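Local coordinates for protein CRS2 (Zea mays, PDB 1RYB) that is required for splicing group IIB introns in chloroplasts, acting in complexes with CAF1 or CAF2, and lacks the peptidyl-tRNA hydrolase activity of its family, at residues V37-V42 and V75-Y80; G68-L73 and T188-G193; S84-G89 and I134-G139; V97-I102 and R140-R145; L103-D108 and P144-G149. All blocks are in the same frame, centred on the assembly; numbering follows the deposited sequence.

In the fold
All five contacts belong to one alpha/beta fold of the peptidyl-tRNA hydrolase family. Interaction 5 pairs two neighbouring strands of the central sheet, its centre about 5 Å from the centre of the chain. Interaction 1 packs helix 37-48 on this sheet and touches interaction 5, M41 CE lying 3.7 Å from I148 CD1. Interactions 1 and 2 both use strand 70-77, their centres about 19 Å apart. Interactions 3 and 4 meet through I134 and F143, and interaction 4 runs on into interaction 5 at P144 and R145. The active site inferred from relatives includes D107 of interaction 5, its side chain about 3 Å from that of H35 (nearest atoms). Y80, a probable tRNA-binding residue, ends interaction 1.

Interaction 1 (V37-V42 and V75-Y80); sequences VGFEMV and VKPQSY
F39 and K76 form the centre of this contact, and most of it is apolar. The aliphatic part of K76 lies over one face of the F39 ring. K76 CD sits 3.9 Å from the centroid of the F39 ring and 22° off its normal, which makes a CH-pi contact. K76 CB also approaches that ring, at 3.6 Å from F39 CE1. K76 CG stands anti to the carbonyl carbon (chi1 -66°) and the chain is extended at chi2, which brings CD over the ring. V42 adds a methyl to the same lysine. V42 CG2 is 3.5 Å from K76 CG, a tight pair, and the two side chains run past each other in opposite directions. P77 touches the ring through CD, 4.1 Å from F39 CE1.

At the ring edge, P77 O lies near the ring plane, 3.1 Å from F39 CZ. The edge of a phenyl ring is slightly positive, so this approach is probably mildly attractive. A bend at chi3 turns the K76 ammonium group onward to a salt bridge with D43, just beyond segment 37-42.

Past the strand, the segment leads to Y80, which by analogy with relatives probably belongs to a tRNA-binding site. Helix segment 37-42 runs roughly antiparallel to strand 75-77 (156°), their axes 8.7 Å apart at closest approach. V42 and M41 also touch I105 on strand 102-108. P77 meets A87 and I88 of helix 84-94.

Interaction 2 (G68-L73 and T188-G193); sequences GEVPVL and TLVLKG
G68, just before strand 70-77, meets L191 of the helix. G68 CA is 4.1 Å from L191 CD2. A beta carbon at G68 would point at the helix and clash with that methyl. The backbone here also has a positive phi of 63°, a region that glycine enters easily.

V70 comes next and uses both of its methyls. V70 CG1 touches V190 CG1 at 3.9 Å. V70 CG2 turns to the neighbouring leucine, 3.8 Å from L191 CD2. With CG1 anti to the backbone N (chi1 -172°) and CG2 beside it, the two methyls are directed at two successive helix residues.

The contact joins the start of a sheet strand to the C-terminal part of the long helix 169-192. The axes of strand segment 70-73 and helix segment 188-192 approach to 9.8 Å at an angle of 136°. This is helix-on-sheet packing, away from the proposed active site and tRNA-binding residues.

V72 points the same way as V70, two residues further along the strand. It touches the helix more lightly, with V72 CG1 4.3 Å from V190 CG1. W18 on strand 18-22 touches V70 and V190, and I67 on strand 60-67 touches V72, V190 and L191.

Interaction 3 (S84-G89 and I134-G139); sequences SGEAIG and IEHLDG
The C-terminal end of helix 128-136 packs on helix 84-94, where H136 meets G85 and E86. One face of the imidazole covers the peptide joining these two residues. E86 N is over the centre of the ring, and G85 C is nearer the rim. H136 CB comes to 3.3 Å from G85 O. A beta carbon at G85 would clash with H136 CD2, so the missing side chain permits this close approach.

E86 CG stands by the outer end of the ring, 3.4 Å from H136 CE1. The E86 carboxylate and the ring planes are 57° apart. A water joins their polar ends: it donates to E86 OE1 at an unusually short 2.5 Å and bonds H136 NE2 at 2.8 Å, lying in the plane of the ring.

Helix 128-136 ends here in a Schellman motif. G139 N bonds I134 O at 2.8 Å, and D138 N makes a weak bond to E135 O. D138 takes a positive phi as the C-prime residue. I134 O also accepts from L137 N, on the opposite face of its carbonyl plane.

Along helix 84-94, L137 CD2 lies 4.3 Å from G89 CA. L137 also packs on F143 and I102.

Interaction 4 (V97-I102 and R140-R145); sequences VPLRHI and RREFPR
L99 pushes its branched end into segment 140-145 and touches three residues. L99 CD2 meets R140 CB at 3.7 Å. L99 CG lies 3.6 Å from E142 O, and L99 CD1 is 4.0 Å from F143 CB. With CG anti to the backbone N (chi1 -170°), the branch point is directed at segment 140-145. L99 CD1 also faces one side of the R140 guanidinium, near its rim. Cutting the side chain back to an alanine is likely to open a gap between R140 and F143 and leave the arginine chain freer to move.

Three carbonyls join this shell. L99 O and I102 O both lie 3.3 Å from F143 CB; R100 O and I102 O are equally close to P144 CD.

These two loops lead into the adjacent strands 102-108 and 145-149, so the contact packs together the entrances to a parallel strand pair. E142 is the centre of an inverse gamma turn in the second loop.

Further out, R145 bends back along its own loop. R145 NE donates to F143 O at 2.7 Å, nearly in line with the carbonyl. R145 NH2 donates to R141 O at 2.9 Å, on a lone pair. R145 also bonds G123 O, while R140 NE bonds L137 O.

Interaction 5 (L103-D108 and P144-G149); sequences LLIYDD and PRLSIG
I105 and I148 meet on one face of the sheet, with I105 CG2 3.7 Å from I148 CD1. L146 lies on the same face and touches I105 CG2 through its CD2. M41 of helix 37-48 packs over I105 and I148. Nearer the strand starts, L103 CD1 touches P144 CB.

Backbone hydrogen bonds zip the two strands together. L104 N bonds P144 O, L146 N bonds L104 O, and Y106 N bonds L146 O. I148 N then bonds Y106 O at 2.8 Å, and D108 N bonds I148 O.

Y106 and S147 point to the other face. The first torsion of Y106 (chi1 65°) places CG between the backbone N and carbonyl carbon, and the ring leans over S147. S147 CA is over one ring face, while R145 CB is at the edge, 3.7 Å from Y106 CE2. The Y106 hydroxyl is 2.6 Å from S147 OG, and S147 OG is 3.1 Å from D108 OD2. A water links Y106 OH to R145 NH1, which donates to it at 2.7 Å. Losing the hydroxyl to a phenylalanine would probably leave S147 and this water each short of a partner. D108 also bonds S110.

This is a parallel strand pair in the central sheet. It carries D107, whose OD2 bonds H35 and OD1 bonds H127. The D107-H35 pair is consistent with the catalytic Asp-His pair of active relatives, although this protein lacks that activity.

Interaction 1 (V37-V42 and V75-Y80)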
# COMPACT_ATOMS: atom_id res chain seq x y z
N VAL A 37 -5.69 -5.53 -0.93
CA VAL A 37 -4.45 -6.20 -0.75
C VAL A 37 -3.36 -5.30 -0.18
O VAL A 37 -2.45 -5.80 0.43
CB VAL A 37 -4.02 -6.93 -2.06
CG1 VAL A 37 -3.61 -5.96 -3.18
CG2 VAL A 37 -2.98 -8.04 -1.86
N GLY A 38 -3.42 -4.00 -0.43
CA GLY A 38 -2.45 -3.13 0.22
C GLY A 38 -2.54 -3.20 1.73
O GLY A 38 -1.53 -3.09 2.45
N PHE A 39 -3.73 -3.32 2.22
CA PHE A 39 -3.94 -3.50 3.67
C PHE A 39 -3.23 -4.81 4.14
O PHE A 39 -2.55 -4.88 5.18
CB PHE A 39 -5.45 -3.68 3.96
CG PHE A 39 -6.23 -2.37 4.22
CD1 PHE A 39 -5.70 -1.11 3.92
CD2 PHE A 39 -7.49 -2.45 4.82
CE1 PHE A 39 -6.46 0.03 4.21
CE2 PHE A 39 -8.27 -1.32 5.12
CZ PHE A 39 -7.74 -0.08 4.79
N GLU A 40 -3.39 -5.90 3.35
CA GLU A 40 -2.73 -7.15 3.72
C GLU A 40 -1.25 -6.99 3.83
O GLU A 40 -0.59 -7.55 4.70
CB GLU A 40 -3.05 -8.26 2.67
CG GLU A 40 -4.58 -8.66 2.66
CD GLU A 40 -4.78 -9.91 1.81
OE1 GLU A 40 -5.59 -10.00 0.93
OE2 GLU A 40 -3.86 -10.80 1.99
N MET A 41 -0.65 -6.28 2.86
CA MET A 41 0.82 -6.10 2.86
C MET A 41 1.27 -5.33 4.09
O MET A 41 2.24 -5.70 4.73
CB MET A 41 1.32 -5.37 1.59
CG MET A 41 2.84 -5.29 1.48
SD MET A 41 3.60 -6.90 1.20
CE MET A 41 3.23 -7.16 -0.56
N VAL A 42 0.62 -4.19 4.34
CA VAL A 42 0.99 -3.45 5.53
C VAL A 42 0.74 -4.27 6.84
O VAL A 42 1.50 -4.18 7.79
CB VAL A 42 0.48 -1.99 5.59
CG1 VAL A 42 0.99 -1.24 4.38
CG2 VAL A 42 -1.01 -1.89 5.71
N VAL A 75 0.37 2.59 8.08
CA VAL A 75 -0.96 3.19 8.08
C VAL A 75 -1.96 2.49 7.15
O VAL A 75 -1.59 2.12 6.05
CB VAL A 75 -0.77 4.60 7.48
CG1 VAL A 75 -2.09 5.35 7.31
CG2 VAL A 75 0.23 5.43 8.22
N LYS A 76 -3.20 2.35 7.62
CA LYS A 76 -4.35 1.83 6.85
C LYS A 76 -5.42 2.90 6.98
O LYS A 76 -6.08 3.04 8.05
CB LYS A 76 -4.90 0.52 7.41
CG LYS A 76 -3.85 -0.62 7.23
CD LYS A 76 -4.45 -2.03 7.38
CE LYS A 76 -4.85 -2.30 8.82
NZ LYS A 76 -5.38 -3.67 9.09
N PRO A 77 -5.59 3.71 5.96
CA PRO A 77 -6.63 4.71 6.01
C PRO A 77 -7.98 4.01 6.09
O PRO A 77 -8.22 2.94 5.48
CB PRO A 77 -6.56 5.44 4.66
CG PRO A 77 -5.15 5.15 4.13
CD PRO A 77 -4.82 3.79 4.73
N GLN A 78 -8.83 4.57 6.91
CA GLN A 78 -10.17 4.07 7.09
C GLN A 78 -11.19 5.10 6.55
O GLN A 78 -12.21 5.34 7.17
CB GLN A 78 -10.47 3.81 8.59
CG GLN A 78 -9.36 2.94 9.22
CD GLN A 78 -9.33 1.53 8.67
OE1 GLN A 78 -8.23 0.99 8.34
NE2 GLN A 78 -10.51 0.91 8.63
N SER A 79 -10.86 5.68 5.42
CA SER A 79 -11.65 6.75 4.83
C SER A 79 -12.51 6.31 3.63
O SER A 79 -13.26 7.08 3.06
CB SER A 79 -10.57 7.67 4.29
OG SER A 79 -9.66 6.91 3.47
N TYR A 80 -12.33 5.07 3.24
CA TYR A 80 -12.74 4.50 1.95
C TYR A 80 -11.67 4.84 0.95
O TYR A 80 -11.00 5.90 1.07
CB TYR A 80 -14.12 4.97 1.41
CG TYR A 80 -15.21 4.35 2.24
CD1 TYR A 80 -15.78 5.06 3.29
CD2 TYR A 80 -15.68 3.06 1.98
CE1 TYR A 80 -16.84 4.51 4.01
CE2 TYR A 80 -16.69 2.46 2.73
CZ TYR A 80 -17.23 3.18 3.78
OH TYR A 80 -18.26 2.59 4.50

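Interaction 2 (G68-L73 and T188-G193)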
# COMPACT_ATOMS: atom_id res chain seq x y z
N GLY A 68 14.85 -1.59 11.34
CA GLY A 68 16.22 -1.26 11.58
C GLY A 68 16.21 -0.02 12.48
O GLY A 68 15.41 0.03 13.44
N GLU A 69 17.05 0.96 12.20
CA GLU A 69 17.16 2.21 12.95
C GLU A 69 16.26 3.28 12.39
O GLU A 69 16.29 4.41 12.84
CB GLU A 69 18.63 2.75 12.98
CG GLU A 69 19.61 1.71 13.61
CD GLU A 69 21.09 1.92 13.29
OE1 GLU A 69 21.55 2.96 12.82
OE2 GLU A 69 21.85 0.88 13.64
N VAL A 70 15.46 2.92 11.37
CA VAL A 70 14.62 3.95 10.76
C VAL A 70 13.23 3.94 11.39
O VAL A 70 12.54 2.94 11.39
CB VAL A 70 14.45 3.69 9.19
CG1 VAL A 70 13.75 4.85 8.47
CG2 VAL A 70 15.83 3.43 8.58
N PRO A 71 12.83 5.06 11.85
CA PRO A 71 11.46 5.20 12.41
C PRO A 71 10.46 5.17 11.25
O PRO A 71 10.65 5.80 10.19
CB PRO A 71 11.45 6.59 13.04
CG PRO A 71 12.86 7.14 12.95
CD PRO A 71 13.69 6.27 12.01
N VAL A 72 9.36 4.47 11.45
CA VAL A 72 8.35 4.46 10.40
C VAL A 72 6.97 4.53 11.05
O VAL A 72 6.77 4.15 12.24
CB VAL A 72 8.42 3.11 9.62
CG1 VAL A 72 9.81 2.80 9.06
CG2 VAL A 72 7.96 1.88 10.44
N LEU A 73 6.01 4.92 10.24
CA LEU A 73 4.63 4.71 10.65
C LEU A 73 3.98 3.82 9.62
O LEU A 73 4.35 3.88 8.47
CB LEU A 73 3.85 5.96 10.99
CG LEU A 73 3.77 7.03 9.96
CD1 LEU A 73 2.45 7.75 10.19
CD2 LEU A 73 4.86 8.07 10.18
N THR A 188 14.16 -3.50 2.63
CA THR A 188 15.35 -3.08 1.85
C THR A 188 15.21 -1.68 1.31
O THR A 188 16.12 -0.86 1.43
CB THR A 188 15.65 -4.05 0.68
OG1 THR A 188 15.92 -5.32 1.25
CG2 THR A 188 16.89 -3.53 -0.12
N LEU A 189 14.07 -1.37 0.71
CA LEU A 189 13.90 -0.00 0.27
C LEU A 189 14.10 0.98 1.38
O LEU A 189 14.72 2.01 1.20
CB LEU A 189 12.47 0.17 -0.36
CG LEU A 189 12.05 1.61 -0.62
CD1 LEU A 189 12.80 2.14 -1.83
CD2 LEU A 189 10.56 1.65 -0.87
N VAL A 190 13.45 0.76 2.50
CA VAL A 190 13.53 1.67 3.65
C VAL A 190 14.94 1.79 4.21
O VAL A 190 15.41 2.89 4.44
CB VAL A 190 12.59 1.20 4.71
CG1 VAL A 190 12.81 2.00 6.02
CG2 VAL A 190 11.16 1.34 4.15
N LEU A 191 15.66 0.66 4.38
CA LEU A 191 17.06 0.72 4.88
C LEU A 191 18.15 1.30 3.93
O LEU A 191 19.13 1.94 4.36
CB LEU A 191 17.48 -0.65 5.42
CG LEU A 191 16.56 -1.14 6.50
CD1 LEU A 191 16.90 -2.57 6.94
CD2 LEU A 191 16.66 -0.19 7.68
N LYS A 192 18.04 1.03 2.64
CA LYS A 192 19.06 1.42 1.70
C LYS A 192 19.36 2.88 1.60
O LYS A 192 20.47 3.26 1.17
CB LYS A 192 18.97 0.76 0.31
CG LYS A 192 17.82 1.28 -0.55
CD LYS A 192 17.81 0.76 -2.02
CE LYS A 192 16.69 1.42 -2.84
NZ LYS A 192 16.91 2.88 -3.04
N GLY A 193 18.38 3.68 1.97
CA GLY A 193 18.53 5.13 1.99
C GLY A 193 18.76 5.62 0.58
O GLY A 193 18.12 5.07 -0.30

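Interaction 3 (S84-G89 and I134-G139)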
# COMPACT_ATOMS: atom_id res chain seq x y z
N SER A 84 -8.41 8.21 0.37
CA SER A 84 -7.17 7.83 0.98
C SER A 84 -6.26 9.05 1.23
O SER A 84 -5.51 9.09 2.21
CB SER A 84 -6.46 6.79 0.11
OG SER A 84 -7.26 5.60 0.00
N GLY A 85 -6.25 10.01 0.32
CA GLY A 85 -5.35 11.14 0.45
C GLY A 85 -5.72 12.01 1.63
O GLY A 85 -4.83 12.66 2.29
N GLU A 86 -7.00 12.04 1.89
CA GLU A 86 -7.51 12.79 3.01
C GLU A 86 -6.91 12.33 4.30
O GLU A 86 -6.81 13.10 5.22
CB GLU A 86 -9.07 12.75 3.12
CG GLU A 86 -9.65 13.52 1.92
CD GLU A 86 -11.14 13.68 1.94
OE1 GLU A 86 -11.74 13.99 0.97
OE2 GLU A 86 -11.74 13.26 3.02
N ALA A 87 -6.60 11.01 4.38
CA ALA A 87 -5.97 10.44 5.56
C ALA A 87 -4.43 10.63 5.52
O ALA A 87 -3.79 11.04 6.51
CB ALA A 87 -6.25 8.94 5.62
N ILE A 88 -3.79 10.30 4.36
CA ILE A 88 -2.36 10.29 4.26
C ILE A 88 -1.70 11.67 4.27
O ILE A 88 -0.64 11.86 4.89
CB ILE A 88 -1.93 9.44 3.09
CG1 ILE A 88 -2.27 7.96 3.40
CG2 ILE A 88 -0.44 9.62 2.80
CD1 ILE A 88 -2.51 7.14 2.13
N GLY A 89 -2.28 12.64 3.57
CA GLY A 89 -1.64 13.98 3.56
C GLY A 89 -1.40 14.51 4.94
O GLY A 89 -0.32 14.94 5.26
N ILE A 134 -2.31 11.39 -4.55
CA ILE A 134 -1.53 12.36 -5.31
C ILE A 134 -2.12 13.78 -5.17
O ILE A 134 -1.44 14.81 -4.99
CB ILE A 134 -1.34 11.92 -6.82
CG1 ILE A 134 -0.38 10.73 -6.98
CG2 ILE A 134 -0.88 13.15 -7.67
CD1 ILE A 134 -0.59 9.88 -8.27
N GLU A 135 -3.40 13.85 -5.34
CA GLU A 135 -4.01 15.10 -5.21
C GLU A 135 -3.73 15.70 -3.80
O GLU A 135 -3.41 16.86 -3.68
CB GLU A 135 -5.53 14.94 -5.50
CG GLU A 135 -6.42 15.92 -4.71
CD GLU A 135 -7.86 15.81 -5.08
OE1 GLU A 135 -8.71 16.51 -4.54
OE2 GLU A 135 -8.08 14.92 -6.06
N HIS A 136 -3.87 14.93 -2.70
CA HIS A 136 -3.60 15.43 -1.36
C HIS A 136 -2.15 15.64 -1.04
O HIS A 136 -1.81 16.10 0.06
CB HIS A 136 -4.31 14.65 -0.25
CG HIS A 136 -5.76 14.93 -0.26
ND1 HIS A 136 -6.34 15.76 0.68
CD2 HIS A 136 -6.75 14.46 -1.10
CE1 HIS A 136 -7.66 15.78 0.40
NE2 HIS A 136 -7.94 15.04 -0.67
N LEU A 137 -1.29 15.28 -2.00
CA LEU A 137 0.12 15.53 -1.86
C LEU A 137 0.53 16.69 -2.79
O LEU A 137 1.60 16.71 -3.44
CB LEU A 137 1.01 14.28 -2.11
CG LEU A 137 0.80 13.16 -1.05
CD1 LEU A 137 1.66 11.93 -1.43
CD2 LEU A 137 1.11 13.63 0.33
N ASP A 138 -0.40 17.61 -2.95
CA ASP A 138 -0.19 18.76 -3.78
C ASP A 138 0.05 18.43 -5.24
O ASP A 138 0.83 19.10 -5.90
CB ASP A 138 1.02 19.54 -3.23
CG ASP A 138 0.64 20.90 -2.73
OD1 ASP A 138 -0.03 21.72 -3.39
OD2 ASP A 138 1.04 21.08 -1.50
N GLY A 139 -0.51 17.34 -5.73
CA GLY A 139 -0.27 16.92 -7.12
C GLY A 139 1.08 16.22 -7.30
O GLY A 139 1.37 15.67 -8.33
O HOH W 1 -10.57 14.31 -1.27

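Interaction 4 (V97-I102 and R140-R145)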
# COMPACT_ATOMS: atom_id res chain seq x y z
N VAL A 97 7.03 13.68 7.39
CA VAL A 97 7.57 12.69 6.50
C VAL A 97 7.75 13.31 5.13
O VAL A 97 6.77 13.79 4.57
CB VAL A 97 6.53 11.56 6.35
CG1 VAL A 97 7.17 10.44 5.43
CG2 VAL A 97 6.18 11.03 7.71
N PRO A 98 8.95 13.32 4.58
CA PRO A 98 9.13 13.87 3.23
C PRO A 98 8.49 13.00 2.16
O PRO A 98 8.40 11.72 2.28
CB PRO A 98 10.63 13.84 2.97
CG PRO A 98 11.19 12.84 3.96
CD PRO A 98 10.19 12.76 5.10
N LEU A 99 8.14 13.66 1.06
CA LEU A 99 7.55 12.98 -0.11
C LEU A 99 8.23 11.64 -0.44
O LEU A 99 7.61 10.65 -0.64
CB LEU A 99 7.64 13.88 -1.33
CG LEU A 99 6.84 13.33 -2.50
CD1 LEU A 99 5.39 13.40 -2.18
CD2 LEU A 99 7.06 14.21 -3.74
N ARG A 100 9.51 11.68 -0.52
CA ARG A 100 10.30 10.54 -0.94
C ARG A 100 10.21 9.38 -0.02
O ARG A 100 10.66 8.29 -0.43
CB ARG A 100 11.77 10.92 -1.15
CG ARG A 100 12.47 11.33 0.16
CD ARG A 100 13.93 11.81 -0.03
NE ARG A 100 14.61 12.24 1.20
CZ ARG A 100 14.33 13.40 1.84
NH1 ARG A 100 14.95 13.80 2.98
NH2 ARG A 100 13.39 14.16 1.32
N HIS A 101 9.65 9.61 1.19
CA HIS A 101 9.52 8.55 2.20
C HIS A 101 8.08 8.17 2.47
O HIS A 101 7.77 7.52 3.48
CB HIS A 101 10.19 8.97 3.52
CG HIS A 101 11.65 8.93 3.45
ND1 HIS A 101 12.42 9.27 4.55
CD2 HIS A 101 12.51 8.59 2.40
CE1 HIS A 101 13.72 9.14 4.16
NE2 HIS A 101 13.78 8.74 2.86
N ILE A 102 7.20 8.61 1.58
CA ILE A 102 5.80 8.25 1.68
C ILE A 102 5.61 7.10 0.74
O ILE A 102 5.56 7.30 -0.49
CB ILE A 102 4.89 9.39 1.23
CG1 ILE A 102 5.13 10.64 2.13
CG2 ILE A 102 3.43 8.93 1.32
CD1 ILE A 102 4.34 11.85 1.68
N ARG A 140 1.93 16.23 -6.28
CA ARG A 140 3.21 15.57 -6.41
C ARG A 140 3.14 14.05 -6.61
O ARG A 140 2.41 13.34 -5.96
CB ARG A 140 4.08 15.90 -5.23
CG ARG A 140 4.18 17.40 -5.04
CD ARG A 140 5.13 17.83 -3.94
NE ARG A 140 4.58 17.64 -2.58
CZ ARG A 140 5.29 17.86 -1.46
NH1 ARG A 140 4.73 17.67 -0.24
NH2 ARG A 140 6.57 18.30 -1.57
N ARG A 141 3.98 13.55 -7.45
CA ARG A 141 3.99 12.15 -7.80
C ARG A 141 5.27 11.44 -7.46
O ARG A 141 5.34 10.25 -7.61
CB ARG A 141 3.79 11.98 -9.29
CG ARG A 141 2.39 12.45 -9.64
CD ARG A 141 1.98 12.15 -11.10
NE ARG A 141 2.85 12.75 -12.12
CZ ARG A 141 2.77 14.02 -12.57
NH1 ARG A 141 1.86 14.88 -12.12
NH2 ARG A 141 3.63 14.42 -13.50
N GLU A 142 6.26 12.16 -7.00
CA GLU A 142 7.53 11.55 -6.76
C GLU A 142 7.66 10.84 -5.42
O GLU A 142 8.63 11.07 -4.65
CB GLU A 142 8.72 12.52 -7.01
CG GLU A 142 8.70 13.25 -8.39
CD GLU A 142 7.50 14.17 -8.65
OE1 GLU A 142 6.98 14.28 -9.76
OE2 GLU A 142 7.11 14.89 -7.59
N PHE A 143 6.70 10.01 -5.16
CA PHE A 143 6.76 9.20 -3.98
C PHE A 143 6.86 7.72 -4.40
O PHE A 143 6.33 7.33 -5.41
CB PHE A 143 5.59 9.47 -2.98
CG PHE A 143 4.23 9.28 -3.57
CD1 PHE A 143 3.59 8.04 -3.54
CD2 PHE A 143 3.58 10.35 -4.20
CE1 PHE A 143 2.33 7.84 -4.10
CE2 PHE A 143 2.33 10.17 -4.78
CZ PHE A 143 1.71 8.91 -4.74
N PRO A 144 7.51 6.90 -3.63
CA PRO A 144 7.61 5.51 -3.99
C PRO A 144 6.29 4.70 -3.81
O PRO A 144 5.51 4.97 -2.93
CB PRO A 144 8.65 4.92 -3.04
CG PRO A 144 8.67 5.89 -1.88
CD PRO A 144 8.25 7.23 -2.40
N ARG A 145 6.15 3.67 -4.67
CA ARG A 145 4.99 2.80 -4.66
C ARG A 145 5.40 1.42 -4.83
O ARG A 145 6.18 1.09 -5.72
CB ARG A 145 4.08 3.01 -5.87
CG ARG A 145 3.71 4.43 -6.17
CD ARG A 145 4.72 5.07 -7.08
NE ARG A 145 4.41 6.49 -7.17
CZ ARG A 145 3.50 6.97 -7.98
NH1 ARG A 145 2.80 6.16 -8.79
NH2 ARG A 145 3.28 8.29 -7.99

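Interaction 5 (L103-D108 and P144-G149)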
# COMPACT_ATOMS: atom_id res chain seq x y z
N LEU A 103 5.54 5.85 1.31
CA LEU A 103 5.44 4.65 0.48
C LEU A 103 4.01 4.23 0.38
O LEU A 103 3.39 3.87 1.39
CB LEU A 103 6.31 3.52 1.07
CG LEU A 103 6.20 2.14 0.45
CD1 LEU A 103 6.68 2.18 -1.01
CD2 LEU A 103 7.19 1.25 1.23
N LEU A 104 3.52 4.16 -0.89
CA LEU A 104 2.16 3.67 -1.11
C LEU A 104 2.18 2.25 -1.59
O LEU A 104 2.90 1.91 -2.51
CB LEU A 104 1.32 4.50 -2.14
CG LEU A 104 0.52 5.61 -1.52
CD1 LEU A 104 -0.70 5.09 -0.80
CD2 LEU A 104 1.40 6.50 -0.62
N ILE A 105 1.31 1.41 -1.00
CA ILE A 105 1.18 -0.01 -1.35
C ILE A 105 -0.26 -0.28 -1.80
O ILE A 105 -1.19 -0.01 -1.03
CB ILE A 105 1.62 -0.90 -0.15
CG1 ILE A 105 2.99 -0.44 0.33
CG2 ILE A 105 1.64 -2.40 -0.59
CD1 ILE A 105 3.59 -1.47 1.31
N TYR A 106 -0.46 -0.87 -2.99
CA TYR A 106 -1.86 -0.99 -3.48
C TYR A 106 -1.98 -2.02 -4.59
O TYR A 106 -0.98 -2.53 -5.06
CB TYR A 106 -2.30 0.42 -4.03
CG TYR A 106 -1.44 0.79 -5.28
CD1 TYR A 106 -1.87 0.46 -6.56
CD2 TYR A 106 -0.16 1.32 -5.18
CE1 TYR A 106 -1.10 0.78 -7.68
CE2 TYR A 106 0.71 1.48 -6.27
CZ TYR A 106 0.19 1.27 -7.55
OH TYR A 106 0.98 1.45 -8.70
N ASP A 107 -3.22 -2.37 -4.92
CA ASP A 107 -3.52 -3.39 -5.99
C ASP A 107 -3.32 -2.80 -7.36
O ASP A 107 -3.75 -1.68 -7.63
CB ASP A 107 -4.98 -3.87 -5.88
CG ASP A 107 -5.90 -2.70 -5.71
OD1 ASP A 107 -5.75 -1.79 -4.89
OD2 ASP A 107 -6.85 -2.71 -6.56
N ASP A 108 -2.72 -3.53 -8.25
CA ASP A 108 -2.51 -2.94 -9.59
C ASP A 108 -3.00 -3.91 -10.66
O ASP A 108 -2.53 -5.04 -10.78
CB ASP A 108 -1.06 -2.56 -9.76
CG ASP A 108 -0.73 -1.95 -11.07
OD1 ASP A 108 -1.43 -2.06 -12.06
OD2 ASP A 108 0.47 -1.41 -11.06
N PRO A 144 7.51 6.90 -3.63
CA PRO A 144 7.61 5.51 -3.99
C PRO A 144 6.29 4.70 -3.81
O PRO A 144 5.51 4.97 -2.93
CB PRO A 144 8.65 4.92 -3.04
CG PRO A 144 8.67 5.89 -1.88
CD PRO A 144 8.25 7.23 -2.40
N ARG A 145 6.15 3.67 -4.67
CA ARG A 145 4.99 2.80 -4.66
C ARG A 145 5.40 1.42 -4.83
O ARG A 145 6.18 1.09 -5.72
CB ARG A 145 4.08 3.01 -5.87
CG ARG A 145 3.71 4.43 -6.17
CD ARG A 145 4.72 5.07 -7.08
NE ARG A 145 4.41 6.49 -7.17
CZ ARG A 145 3.50 6.97 -7.98
NH1 ARG A 145 2.80 6.16 -8.79
NH2 ARG A 145 3.28 8.29 -7.99
N LEU A 146 4.70 0.52 -4.13
CA LEU A 146 4.86 -0.90 -4.34
C LEU A 146 3.53 -1.40 -4.87
O LEU A 146 2.50 -1.39 -4.16
CB LEU A 146 5.20 -1.67 -3.06
CG LEU A 146 5.33 -3.18 -3.24
CD1 LEU A 146 6.59 -3.55 -4.04
CD2 LEU A 146 5.37 -3.84 -1.87
N SER A 147 3.52 -1.78 -6.19
CA SER A 147 2.28 -2.26 -6.82
C SER A 147 2.19 -3.73 -6.54
O SER A 147 3.22 -4.43 -6.64
CB SER A 147 2.33 -2.11 -8.37
OG SER A 147 2.40 -0.76 -8.74
N ILE A 148 1.00 -4.20 -6.20
CA ILE A 148 0.74 -5.62 -5.99
C ILE A 148 -0.21 -6.07 -7.10
O ILE A 148 -1.37 -5.69 -7.09
CB ILE A 148 0.08 -5.94 -4.63
CG1 ILE A 148 1.05 -5.58 -3.54
CG2 ILE A 148 -0.18 -7.43 -4.55
CD1 ILE A 148 0.38 -5.50 -2.16
N GLY A 149 0.32 -6.85 -8.10
CA GLY A 149 -0.51 -7.22 -9.24
C GLY A 149 -1.70 -8.04 -8.84
O GLY A 149 -1.65 -8.95 -8.00
O HOH W 2 2.63 3.54 -9.48